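Local atomic coordinates of globin III, extracellular (PDB entry 1X9F), a protein that probably carries oxygen as a haem-containing globin subunit of the extracellular erythrocruorin of the earthworm Lumbricus terrestris. Residues C[13-18]-C[83-88]. Residues are numbered along the deposited sequence; the frame is centred on the assembly and turned at random.
Sequences RIVQKQ and NLLDDP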
loop_
_atom_site.group_PDB
_atom_site.type_symbol
_atom_site.label_atom_id
_atom_site.label_comp_id
_atom_site.label_asym_id
_atom_site.label_seq_id
_atom_site.Cartn_x
_atom_site.Cartn_y
_atom_site.Cartn_z
ATOM N N ARG C 13 6.594 -24.138 -14.511
ATOM C CA ARG C 13 6.114 -23.701 -13.211
ATOM C C ARG C 13 5.113 -22.544 -13.388
ATOM O O ARG C 13 4.113 -22.478 -12.671
ATOM C CB ARG C 13 7.309 -23.302 -12.321
ATOM C CG ARG C 13 6.953 -22.916 -10.888
ATOM C CD ARG C 13 8.059 -22.162 -10.123
ATOM N NE ARG C 13 8.400 -20.854 -10.710
ATOM C CZ ARG C 13 7.645 -19.753 -10.626
ATOM N NH1 ARG C 13 6.480 -19.773 -9.985
ATOM N NH2 ARG C 13 8.056 -18.626 -11.196
ATOM N N ILE C 14 5.385 -21.652 -14.348
ATOM C CA ILE C 14 4.466 -20.555 -14.687
ATOM C C ILE C 14 3.158 -21.129 -15.232
ATOM O O ILE C 14 2.071 -20.705 -14.835
ATOM C CB ILE C 14 5.100 -19.555 -15.713
ATOM C CG1 ILE C 14 6.391 -18.924 -15.174
ATOM C CG2 ILE C 14 4.103 -18.469 -16.120
ATOM C CD1 ILE C 14 6.205 -17.940 -14.023
ATOM N N VAL C 15 3.278 -22.105 -16.127
ATOM C CA VAL C 15 2.117 -22.748 -16.736
ATOM C C VAL C 15 1.222 -23.426 -15.689
ATOM O O VAL C 15 0.003 -23.245 -15.705
ATOM C CB VAL C 15 2.543 -23.725 -17.875
ATOM C CG1 VAL C 15 1.409 -24.664 -18.265
ATOM C CG2 VAL C 15 3.020 -22.938 -19.094
ATOM N N GLN C 16 1.833 -24.176 -14.773
ATOM C CA GLN C 16 1.100 -24.912 -13.735
ATOM C C GLN C 16 0.349 -24.006 -12.773
ATOM O O GLN C 16 -0.798 -24.281 -12.413
ATOM C CB GLN C 16 2.047 -25.812 -12.948
ATOM C CG GLN C 16 2.542 -26.982 -13.756
ATOM C CD GLN C 16 3.446 -27.909 -12.975
ATOM O OE1 GLN C 16 4.358 -27.471 -12.268
ATOM N NE2 GLN C 16 3.214 -29.208 -13.122
ATOM N N LYS C 17 1.017 -22.932 -12.365
ATOM C CA LYS C 17 0.451 -21.938 -11.472
ATOM C C LYS C 17 -0.727 -21.250 -12.148
ATOM O O LYS C 17 -1.785 -21.065 -11.535
ATOM C CB LYS C 17 1.528 -20.916 -11.100
ATOM C CG LYS C 17 1.076 -19.867 -10.099
ATOM C CD LYS C 17 2.088 -18.738 -9.978
ATOM C CE LYS C 17 3.297 -19.140 -9.139
ATOM N NZ LYS C 17 4.299 -18.038 -9.072
ATOM N N GLN C 18 -0.551 -20.891 -13.416
ATOM C CA GLN C 18 -1.596 -20.183 -14.146
ATOM C C GLN C 18 -2.813 -21.051 -14.440
ATOM O O GLN C 18 -3.949 -20.597 -14.314
ATOM C CB GLN C 18 -1.038 -19.553 -15.420
ATOM C CG GLN C 18 -0.212 -18.315 -15.125
ATOM C CD GLN C 18 0.486 -17.733 -16.340
ATOM O OE1 GLN C 18 1.096 -16.670 -16.247
ATOM N NE2 GLN C 18 0.411 -18.417 -17.471
ATOM N N ASN C 83 -0.023 -31.322 -15.123
ATOM C CA ASN C 83 0.320 -31.727 -13.766
ATOM C C ASN C 83 1.528 -32.646 -13.697
ATOM O O ASN C 83 2.041 -32.909 -12.609
ATOM C CB ASN C 83 -0.878 -32.321 -13.019
ATOM C CG ASN C 83 -1.712 -31.255 -12.340
ATOM O OD1 ASN C 83 -1.475 -30.909 -11.180
ATOM N ND2 ASN C 83 -2.676 -30.701 -13.069
ATOM N N LEU C 84 1.987 -33.123 -14.853
ATOM C CA LEU C 84 3.199 -33.934 -14.901
ATOM C C LEU C 84 4.407 -33.181 -15.470
ATOM O O LEU C 84 5.470 -33.777 -15.662
ATOM C CB LEU C 84 2.957 -35.263 -15.637
ATOM C CG LEU C 84 2.142 -36.325 -14.883
ATOM C CD1 LEU C 84 1.897 -37.548 -15.758
ATOM C CD2 LEU C 84 2.798 -36.741 -13.555
ATOM N N LEU C 85 4.262 -31.881 -15.722
ATOM C CA LEU C 85 5.366 -31.092 -16.275
ATOM C C LEU C 85 6.618 -31.076 -15.389
ATOM O O LEU C 85 7.742 -31.039 -15.899
ATOM C CB LEU C 85 4.910 -29.674 -16.624
ATOM C CG LEU C 85 4.079 -29.530 -17.908
ATOM C CD1 LEU C 85 3.372 -28.179 -17.941
ATOM C CD2 LEU C 85 4.928 -29.715 -19.164
ATOM N N ASP C 86 6.433 -31.139 -14.073
ATOM C CA ASP C 86 7.575 -31.190 -13.163
ATOM C C ASP C 86 8.162 -32.591 -13.008
ATOM O O ASP C 86 8.920 -32.839 -12.074
ATOM C CB ASP C 86 7.217 -30.621 -11.786
ATOM C CG ASP C 86 8.444 -30.077 -11.054
ATOM O OD1 ASP C 86 8.411 -29.998 -9.806
ATOM O OD2 ASP C 86 9.487 -29.705 -11.642
ATOM N N ASP C 87 7.821 -33.501 -13.919
ATOM C CA ASP C 87 8.303 -34.881 -13.856
ATOM C C ASP C 87 8.420 -35.418 -15.286
ATOM O O ASP C 87 7.616 -36.246 -15.726
ATOM C CB ASP C 87 7.354 -35.730 -12.997
ATOM C CG ASP C 87 7.875 -37.141 -12.738
ATOM O OD1 ASP C 87 8.761 -37.637 -13.470
ATOM O OD2 ASP C 87 7.440 -37.846 -11.812
ATOM N N PRO C 88 9.428 -34.935 -16.010
ATOM C CA PRO C 88 9.569 -35.229 -17.442
ATOM C C PRO C 88 9.383 -36.697 -17.874
ATOM O O PRO C 88 8.688 -36.923 -18.867
ATOM C CB PRO C 88 10.975 -34.694 -17.797
ATOM C CG PRO C 88 11.601 -34.275 -16.497
ATOM C CD PRO C 88 10.501 -34.052 -15.516
#
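Gln16 sets CG anti to its own carbonyl carbon (chi1 -70°) and runs extended beyond it, which carries the terminal amide across to the backbone of the loop that follows helix 65-83. There NE2 comes to 3.9 Å from Asn83 C and lies at a similar distance from Leu85 CB. This nitrogen hydrogen-bonds to the carbonyl oxygen of Ile82 of helix 65-83, a bond that holds the NE2 end of the amide close to the start of the loop. OE1 is directed to the Asp86 side of the loop, 4.3 Å from Asp86 CB.

Val15 and Leu85 supply the apolar part. Val15 holds CG1 anti to the backbone nitrogen (chi1 165°), and this methyl meets Leu85 CD1 at 4.0 Å, the two side chains crossing at about a right angle. Val15 also packs on Trp136 of helix 133-148, while Leu85 touches Leu91 of helix 88-103.

Asp86 has polar partners beyond the two segments: OD2 bonds to His12, one turn before Gln16 on helix 9-20, and OD1 to His24 of the neighbouring Globin II chain. The loop contains a type I turn from Leu84 to Asp87, closed by Asp87 N to Leu84 O at 2.9 Å, and Asp87 is the N-cap of helix 88-103. In globin terms, this is the packing of the N-terminal A helix against the EF corner, and the corner itself takes part in the interface with Globin II.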